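Local coordinates for cell division protein SepF (Methanobrevibacter smithii, PDB 7AL1) that probably links the division ring protein FtsZ to the cell membrane in this archaeon, the chain being the C-terminal, SepF-family part of the whole protein, at residues V28-Q31 against V32-S36; N53-L56 against A57-I61; I61-M64 against R65-G69. All coordinates share one frame; numbering follows the deposited sequence.

Contact 1. Residues V28-Q31 against V32-S36; sequences VVDQ and VLEES. With TRS (2-amino-2-hydroxymethyl-propane-1,3-diol), chain B.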
loop_
_atom_site.group_PDB
_atom_site.type_symbol
_atom_site.label_atom_id
_atom_site.label_comp_id
_atom_site.label_asym_id
_atom_site.label_seq_id
_atom_site.Cartn_x
_atom_site.Cartn_y
_atom_site.Cartn_z
ATOM N N VAL A 28 2.334 3.140 -15.250
ATOM C CA VAL A 28 2.820 3.118 -13.869
ATOM C C VAL A 28 4.022 4.034 -13.733
ATOM O O VAL A 28 4.114 4.841 -12.805
ATOM C CB VAL A 28 3.165 1.680 -13.444
ATOM C CG1 VAL A 28 3.966 1.653 -12.169
ATOM C CG2 VAL A 28 1.929 0.853 -13.304
ATOM N N VAL A 29 4.978 3.898 -14.656
ATOM C CA VAL A 29 6.189 4.720 -14.600
ATOM C C VAL A 29 5.820 6.187 -14.643
ATOM O O VAL A 29 6.338 7.015 -13.875
ATOM C CB VAL A 29 7.126 4.356 -15.763
ATOM C CG1 VAL A 29 8.328 5.289 -15.840
ATOM C CG2 VAL A 29 7.592 2.921 -15.613
ATOM N N ASP A 30 4.928 6.546 -15.559
ATOM C CA ASP A 30 4.556 7.950 -15.687
ATOM C C ASP A 30 3.891 8.476 -14.414
ATOM O O ASP A 30 4.110 9.623 -14.022
ATOM C CB ASP A 30 3.652 8.149 -16.903
ATOM C CG ASP A 30 4.372 7.959 -18.220
ATOM O OD1 ASP A 30 5.598 7.831 -18.201
ATOM O OD2 ASP A 30 3.676 7.924 -19.246
ATOM N N GLN A 31 3.093 7.638 -13.745
ATOM C CA GLN A 31 2.443 8.070 -12.505
ATOM C C GLN A 31 3.472 8.392 -11.435
ATOM O O GLN A 31 3.357 9.395 -10.723
ATOM C CB GLN A 31 1.469 7.005 -12.024
ATOM C CG GLN A 31 0.208 6.964 -12.859
ATOM C CD GLN A 31 -0.587 8.248 -12.683
ATOM O OE1 GLN A 31 -0.883 8.657 -11.559
ATOM N NE2 GLN A 31 -0.892 8.907 -13.787
ATOM N N VAL A 32 4.474 7.533 -11.282
ATOM C CA VAL A 32 5.497 7.755 -10.265
ATOM C C VAL A 32 6.374 8.934 -10.642
ATOM O O VAL A 32 6.622 9.818 -9.813
ATOM C CB VAL A 32 6.331 6.481 -10.068
ATOM C CG1 VAL A 32 7.418 6.709 -9.027
ATOM C CG2 VAL A 32 5.459 5.325 -9.636
ATOM N N LEU A 33 6.852 8.966 -11.898
ATOM C CA LEU A 33 7.902 9.918 -12.286
ATOM C C LEU A 33 7.342 11.269 -12.696
ATOM O O LEU A 33 7.961 12.302 -12.423
ATOM C CB LEU A 33 8.712 9.336 -13.453
ATOM C CG LEU A 33 9.398 8.034 -13.099
ATOM C CD1 LEU A 33 10.373 7.716 -14.229
ATOM C CD2 LEU A 33 10.133 8.109 -11.782
ATOM N N GLU A 34 6.240 11.287 -13.441
ATOM C CA GLU A 34 5.689 12.551 -13.922
ATOM C C GLU A 34 4.655 13.139 -12.979
ATOM O O GLU A 34 4.601 14.355 -12.806
ATOM C CB GLU A 34 5.075 12.356 -15.302
ATOM C CG GLU A 34 6.077 11.884 -16.300
ATOM C CD GLU A 34 5.526 11.662 -17.670
ATOM O OE1 GLU A 34 4.284 11.632 -17.846
ATOM O OE2 GLU A 34 6.335 11.565 -18.615
ATOM N N GLU A 35 3.840 12.306 -12.362
ATOM C CA GLU A 35 2.811 12.802 -11.452
ATOM C C GLU A 35 3.225 12.757 -9.988
ATOM O O GLU A 35 2.513 13.324 -9.148
ATOM C CB GLU A 35 1.504 12.021 -11.639
ATOM C CG GLU A 35 0.987 11.970 -13.072
ATOM C CD GLU A 35 0.770 13.344 -13.675
ATOM O OE1 GLU A 35 0.208 14.219 -12.984
ATOM O OE2 GLU A 35 1.183 13.557 -14.840
ATOM N N SER A 36 4.328 12.093 -9.651
ATOM C CA SER A 36 4.765 11.940 -8.265
ATOM C C SER A 36 3.676 11.317 -7.404
ATOM O O SER A 36 3.460 11.709 -6.253
ATOM C CB SER A 36 5.277 13.258 -7.685
ATOM O OG SER A 36 6.536 13.598 -8.244
HETATM C C TRS B . 4.625 10.317 -21.698
HETATM C C1 TRS B . 5.362 11.381 -22.545
HETATM C C2 TRS B . 4.229 9.126 -22.557
HETATM C C3 TRS B . 3.373 10.893 -21.043
HETATM N N TRS B . 5.661 9.851 -20.621
HETATM O O1 TRS B . 4.594 11.863 -23.633
HETATM O O2 TRS B . 5.377 8.455 -23.061
HETATM O O3 TRS B . 3.646 12.114 -20.377
HETATM O O HOH W 1 7.875 8.910 -17.735
#
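Gln31 stands out from the last turn of helix 22-33, where its NE2 lies 3.7 Å from CG of Glu35. The chain bends at chi2 (-66°), and the amide and Glu35 carboxylate planes are 22° apart. This touch is van der Waals; the polar grip comes from Asn37, whose ND2 meets Gln31 OE1 and whose backbone also pairs with Gln31. A glutamine suits the place, being long enough to reach that loop and give it an acceptor.

The next residue, Val32, bonds through its N to Val28 O, and its CG2 rests 3.5 Å from that same oxygen. Its branched, apolar side chain belongs here because it lies against Val39 of the sheet and Met64 of helix 51-68.

Asp30 and Glu34 run side by side on the polar flank, their carboxylates stacked 7° from parallel with Asp30 OD1 3.8 Å from Glu34 OE2. Two acids this close would probably repel, but a Tris molecule, likely from the crystallisation liquor, bridges them; its amine, if protonated, would probably offset this. Its N donates over 2.7 Å to Glu34 OE2 and weakly to both Asp30 oxygens, while its O3 bonds to Glu34 OE1. A water donates to Asp30 OD1 at 2.6 Å and weakly to Glu34 OE2.

Asp30 O accepts from Glu34 N at 2.8 Å and from Glu35 N at 3.2 Å. The second bond, i to i+5, suggests a loosened final turn; Ser36 then takes positive phi, closing the helical part of a beta-alpha-beta crossover between parallel strands 13-17 and 39-42.

Contact 2. Residues N53-L56 against A57-I61; sequences NFKL and AGEKI
Leu56 O receives the N-H of Lys60 at 2.9 Å, and CG of Lys60 settles 3.3 Å from the same oxygen. The bond is one rung of the regular i to i+4 ladder of helix 51-68, alongside Ala57 N to Asn53 O, Gly58 N to Phe54 O and Glu59 N to Lys55 O.

On the side-chain layer Leu56 is central. With CG anti to the backbone N (chi1 180°), the chain stands out from the helix, and CD1 reaches CE of Lys60 at 3.9 Å. The two chains lie side by side and point the same way. Leucine suits this position, since it also touches Ile22 of helix 22-33, and the methylenes of Lys60 continue its apolar surface before NZ hydrogen-bonds to Asn26 OD1.

Glu59 crosses Leu56 at about a right angle, bringing OE1 3.8 Å from CD1. Its other oxygen, OE2, lies 3.8 Å from CG of Lys55, a carboxylate oxygen against a methylene in plain van der Waals touch. The charged ends do not meet: Lys55 NZ stays 5.3 Å from Glu59 OE2, close enough for some attraction but too far for a salt bridge.

Ala57 shows the other extreme of size. Its methyl, with CB 3.6 Å from Asn53 O, lies where Ile25, Leu43 and Leu46 close in, so a small residue fits the buried side.

The chemistry is thus that of an amphipathic helix: apolar Leu56 and Ala57 meet the neighbouring elements, while Lys55 and Glu59 line the solvent side, where their opposite charges probably favour the helix mildly through space.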
loop_
_atom_site.group_PDB
_atom_site.type_symbol
_atom_site.label_atom_id
_atom_site.label_comp_id
_atom_site.label_asym_id
_atom_site.label_seq_id
_atom_site.Cartn_x
_atom_site.Cartn_y
_atom_site.Cartn_z
ATOM N N ASN A 53 7.014 -9.840 -19.982
ATOM C CA ASN A 53 6.549 -8.549 -19.498
ATOM C C ASN A 53 6.711 -8.424 -17.988
ATOM O O ASN A 53 6.963 -7.324 -17.479
ATOM C CB ASN A 53 5.106 -8.319 -19.941
ATOM C CG ASN A 53 4.992 -8.091 -21.432
ATOM O OD1 ASN A 53 6.000 -7.953 -22.123
ATOM N ND2 ASN A 53 3.770 -8.058 -21.936
ATOM N N PHE A 54 6.580 -9.522 -17.258
ATOM C CA PHE A 54 6.934 -9.509 -15.845
ATOM C C PHE A 54 8.378 -9.071 -15.674
ATOM O O PHE A 54 8.692 -8.223 -14.834
ATOM C CB PHE A 54 6.661 -10.881 -15.239
ATOM C CG PHE A 54 7.001 -10.986 -13.779
ATOM C CD1 PHE A 54 6.224 -10.371 -12.824
ATOM C CD2 PHE A 54 8.087 -11.751 -13.368
ATOM C CE1 PHE A 54 6.530 -10.473 -11.481
ATOM C CE2 PHE A 54 8.419 -11.843 -12.033
ATOM C CZ PHE A 54 7.632 -11.223 -11.086
ATOM N N LYS A 55 9.286 -9.633 -16.477
ATOM C CA LYS A 55 10.680 -9.239 -16.335
ATOM C C LYS A 55 10.886 -7.766 -16.683
ATOM O O LYS A 55 11.629 -7.058 -15.990
ATOM C CB LYS A 55 11.596 -10.136 -17.156
ATOM C CG LYS A 55 13.064 -9.809 -16.926
ATOM C CD LYS A 55 13.936 -11.044 -16.893
ATOM C CE LYS A 55 15.246 -10.760 -16.167
ATOM N NZ LYS A 55 15.112 -10.873 -14.685
ATOM N N LEU A 56 10.238 -7.290 -17.753
ATOM C CA LEU A 56 10.338 -5.879 -18.122
ATOM C C LEU A 56 9.854 -4.973 -16.996
ATOM O O LEU A 56 10.465 -3.932 -16.710
ATOM C CB LEU A 56 9.493 -5.611 -19.368
ATOM C CG LEU A 56 9.493 -4.176 -19.882
ATOM C CD1 LEU A 56 10.916 -3.748 -20.201
ATOM C CD2 LEU A 56 8.613 -4.009 -21.107
ATOM N N ALA A 57 8.735 -5.325 -16.366
ATOM C CA ALA A 57 8.272 -4.523 -15.243
ATOM C C ALA A 57 9.339 -4.440 -14.167
ATOM O O ALA A 57 9.587 -3.365 -13.613
ATOM C CB ALA A 57 6.981 -5.104 -14.675
ATOM N N GLY A 58 10.006 -5.552 -13.879
ATOM C CA GLY A 58 11.076 -5.518 -12.898
ATOM C C GLY A 58 12.215 -4.618 -13.321
ATOM O O GLY A 58 12.806 -3.922 -12.493
ATOM N N GLU A 59 12.520 -4.601 -14.621
ATOM C CA GLU A 59 13.590 -3.730 -15.104
ATOM C C GLU A 59 13.196 -2.267 -14.986
ATOM O O GLU A 59 14.036 -1.417 -14.664
ATOM C CB GLU A 59 13.947 -4.083 -16.544
ATOM C CG GLU A 59 14.650 -5.432 -16.677
ATOM C CD GLU A 59 14.701 -5.934 -18.107
ATOM O OE1 GLU A 59 14.223 -5.215 -19.009
ATOM O OE2 GLU A 59 15.219 -7.051 -18.327
ATOM N N LYS A 60 11.922 -1.937 -15.234
ATOM C CA LYS A 60 11.487 -0.550 -15.103
ATOM C C LYS A 60 11.479 -0.123 -13.641
ATOM O O LYS A 60 11.792 1.032 -13.322
ATOM C CB LYS A 60 10.103 -0.362 -15.728
ATOM C CG LYS A 60 10.035 -0.694 -17.213
ATOM C CD LYS A 60 10.520 0.422 -18.117
ATOM C CE LYS A 60 10.257 0.072 -19.580
ATOM N NZ LYS A 60 9.875 1.243 -20.417
ATOM N N ILE A 61 11.113 -1.030 -12.731
ATOM C CA ILE A 61 11.187 -0.700 -11.311
ATOM C C ILE A 61 12.636 -0.422 -10.917
ATOM O O ILE A 61 12.920 0.543 -10.194
ATOM C CB ILE A 61 10.526 -1.810 -10.473
ATOM C CG1 ILE A 61 9.011 -1.811 -10.726
ATOM C CG2 ILE A 61 10.815 -1.637 -8.999
ATOM C CD1 ILE A 61 8.298 -3.068 -10.263
#

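Contact 3. Residues I61-M64 against R65-G69; sequences IKQM and RSNYG
The last turns of helix 51-68 keep the i to i+4 pattern from Arg65 N to Ile61 O (3.0 Å) as far as Tyr68 N to Met64 O, then Gly69 breaks away with phi 76°. This is the C-terminal end of the longer helix packed on the mixed sheet of the SepF domain. The final bond is tilted: Tyr68 N approaches Met64 O at 3.1 Å from 46° out of the carbonyl plane. Glycine suits the next position, since positive phi costs it little.

Met64 supplies the buried face; its long, flexible thioether chain packs against Val32, Leu33 and Ile86. Arg65 lays its aliphatic part back along the helix, with CG 3.4 Å from Ile61 O, before its guanidinium heads away.

Farther round, Gln63 and Asn67 form a polar pair on the exposed side. Gln63 stays extended, and its CG lies 3.8 Å from ND2 of Asn67; their amide planes are 49° apart and the touch is one of packing. Tyr68, with CB 3.4 Å from Met64 O, sets its ring so that Gln63 O lies at the ring edge, in plane, 3.9 Å from CD1.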
loop_
_atom_site.group_PDB
_atom_site.type_symbol
_atom_site.label_atom_id
_atom_site.label_comp_id
_atom_site.label_asym_id
_atom_site.label_seq_id
_atom_site.Cartn_x
_atom_site.Cartn_y
_atom_site.Cartn_z
ATOM N N ILE A 61 11.113 -1.030 -12.731
ATOM C CA ILE A 61 11.187 -0.700 -11.311
ATOM C C ILE A 61 12.636 -0.422 -10.917
ATOM O O ILE A 61 12.920 0.543 -10.194
ATOM C CB ILE A 61 10.526 -1.810 -10.473
ATOM C CG1 ILE A 61 9.011 -1.811 -10.726
ATOM C CG2 ILE A 61 10.815 -1.637 -8.999
ATOM C CD1 ILE A 61 8.298 -3.068 -10.263
ATOM N N LYS A 62 13.564 -1.245 -11.411
ATOM C CA LYS A 62 14.983 -1.027 -11.153
ATOM C C LYS A 62 15.414 0.356 -11.614
ATOM O O LYS A 62 16.104 1.082 -10.884
ATOM C CB LYS A 62 15.759 -2.102 -11.905
ATOM C CG LYS A 62 17.242 -2.054 -11.742
ATOM C CD LYS A 62 17.915 -3.029 -12.719
ATOM C CE LYS A 62 17.333 -4.430 -12.642
ATOM N NZ LYS A 62 17.218 -4.953 -11.250
ATOM N N GLN A 63 14.991 0.746 -12.816
ATOM C CA GLN A 63 15.348 2.052 -13.356
ATOM C C GLN A 63 14.769 3.184 -12.509
ATOM O O GLN A 63 15.430 4.207 -12.270
ATOM C CB GLN A 63 14.899 2.126 -14.818
ATOM C CG GLN A 63 15.344 3.379 -15.585
ATOM C CD GLN A 63 15.133 3.265 -17.096
ATOM O OE1 GLN A 63 16.044 3.526 -17.885
ATOM N NE2 GLN A 63 13.926 2.870 -17.500
ATOM N N MET A 64 13.534 3.028 -12.024
ATOM C CA MET A 64 12.967 4.103 -11.222
ATOM C C MET A 64 13.726 4.271 -9.912
ATOM O O MET A 64 13.933 5.397 -9.450
ATOM C CB MET A 64 11.491 3.858 -10.926
ATOM C CG MET A 64 10.570 4.032 -12.132
ATOM S SD MET A 64 8.804 4.047 -11.750
ATOM C CE MET A 64 8.659 2.332 -11.412
ATOM N N ARG A 65 14.140 3.165 -9.295
ATOM C CA ARG A 65 14.908 3.238 -8.062
ATOM C C ARG A 65 16.280 3.855 -8.316
ATOM O O ARG A 65 16.707 4.781 -7.614
ATOM C CB ARG A 65 15.060 1.844 -7.457
ATOM C CG ARG A 65 13.791 1.238 -6.954
ATOM C CD ARG A 65 14.053 -0.132 -6.369
ATOM N NE ARG A 65 14.662 -0.070 -5.045
ATOM C CZ ARG A 65 14.985 -1.145 -4.324
ATOM N NH1 ARG A 65 14.779 -2.351 -4.810
ATOM N NH2 ARG A 65 15.534 -0.991 -3.126
ATOM N N SER A 66 16.967 3.384 -9.352
ATOM C CA SER A 66 18.365 3.747 -9.559
ATOM C C SER A 66 18.504 5.172 -10.066
ATOM O O SER A 66 19.433 5.882 -9.674
ATOM C CB SER A 66 18.987 2.796 -10.578
ATOM O OG SER A 66 18.818 1.438 -10.195
ATOM N N ASN A 67 17.613 5.587 -10.970
ATOM C CA ASN A 67 17.794 6.845 -11.688
ATOM C C ASN A 67 16.846 7.956 -11.284
ATOM O O ASN A 67 17.103 9.114 -11.610
ATOM C CB ASN A 67 17.653 6.594 -13.194
ATOM C CG ASN A 67 18.762 5.745 -13.738
ATOM O OD1 ASN A 67 19.743 5.492 -13.043
ATOM N ND2 ASN A 67 18.618 5.284 -14.970
ATOM N N TYR A 68 15.777 7.663 -10.536
ATOM C CA TYR A 68 14.805 8.684 -10.162
ATOM C C TYR A 68 14.579 8.776 -8.668
ATOM O O TYR A 68 13.759 9.601 -8.231
ATOM C CB TYR A 68 13.478 8.482 -10.900
ATOM C CG TYR A 68 13.569 8.700 -12.400
ATOM C CD1 TYR A 68 13.971 7.677 -13.243
ATOM C CD2 TYR A 68 13.239 9.931 -12.969
ATOM C CE1 TYR A 68 14.042 7.854 -14.602
ATOM C CE2 TYR A 68 13.311 10.116 -14.342
ATOM C CZ TYR A 68 13.713 9.068 -15.149
ATOM O OH TYR A 68 13.791 9.219 -16.512
ATOM N N GLY A 69 15.279 7.989 -7.863
ATOM C CA GLY A 69 15.162 8.111 -6.434
ATOM C C GLY A 69 13.900 7.516 -5.879
ATOM O O GLY A 69 13.549 7.809 -4.733
#

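Overall arrangement
The three contacts lie on two helices beside one another over the sheet. Contacts 2 and 3 run in series along helix 51-68, sharing Ile61, with centres about 12 Å apart. Contact 1, on helix 22-33, lies beside them, its centre about 12 Å from that of contact 3 and about 15 Å from that of contact 2. The closer seam is with contact 3: Leu33 CD2 meets Tyr68 CB at 3.5 Å, and Val32 CB meets Met64 SD at 3.9 Å. With contact 2 the touch is lighter, Val29 CG2 to Lys60 CB at 4.1 Å. Both helices end near this seam. The Tris molecule, probably from the crystallisation liquor, is bound within contact 1, by Asp30 and Glu34.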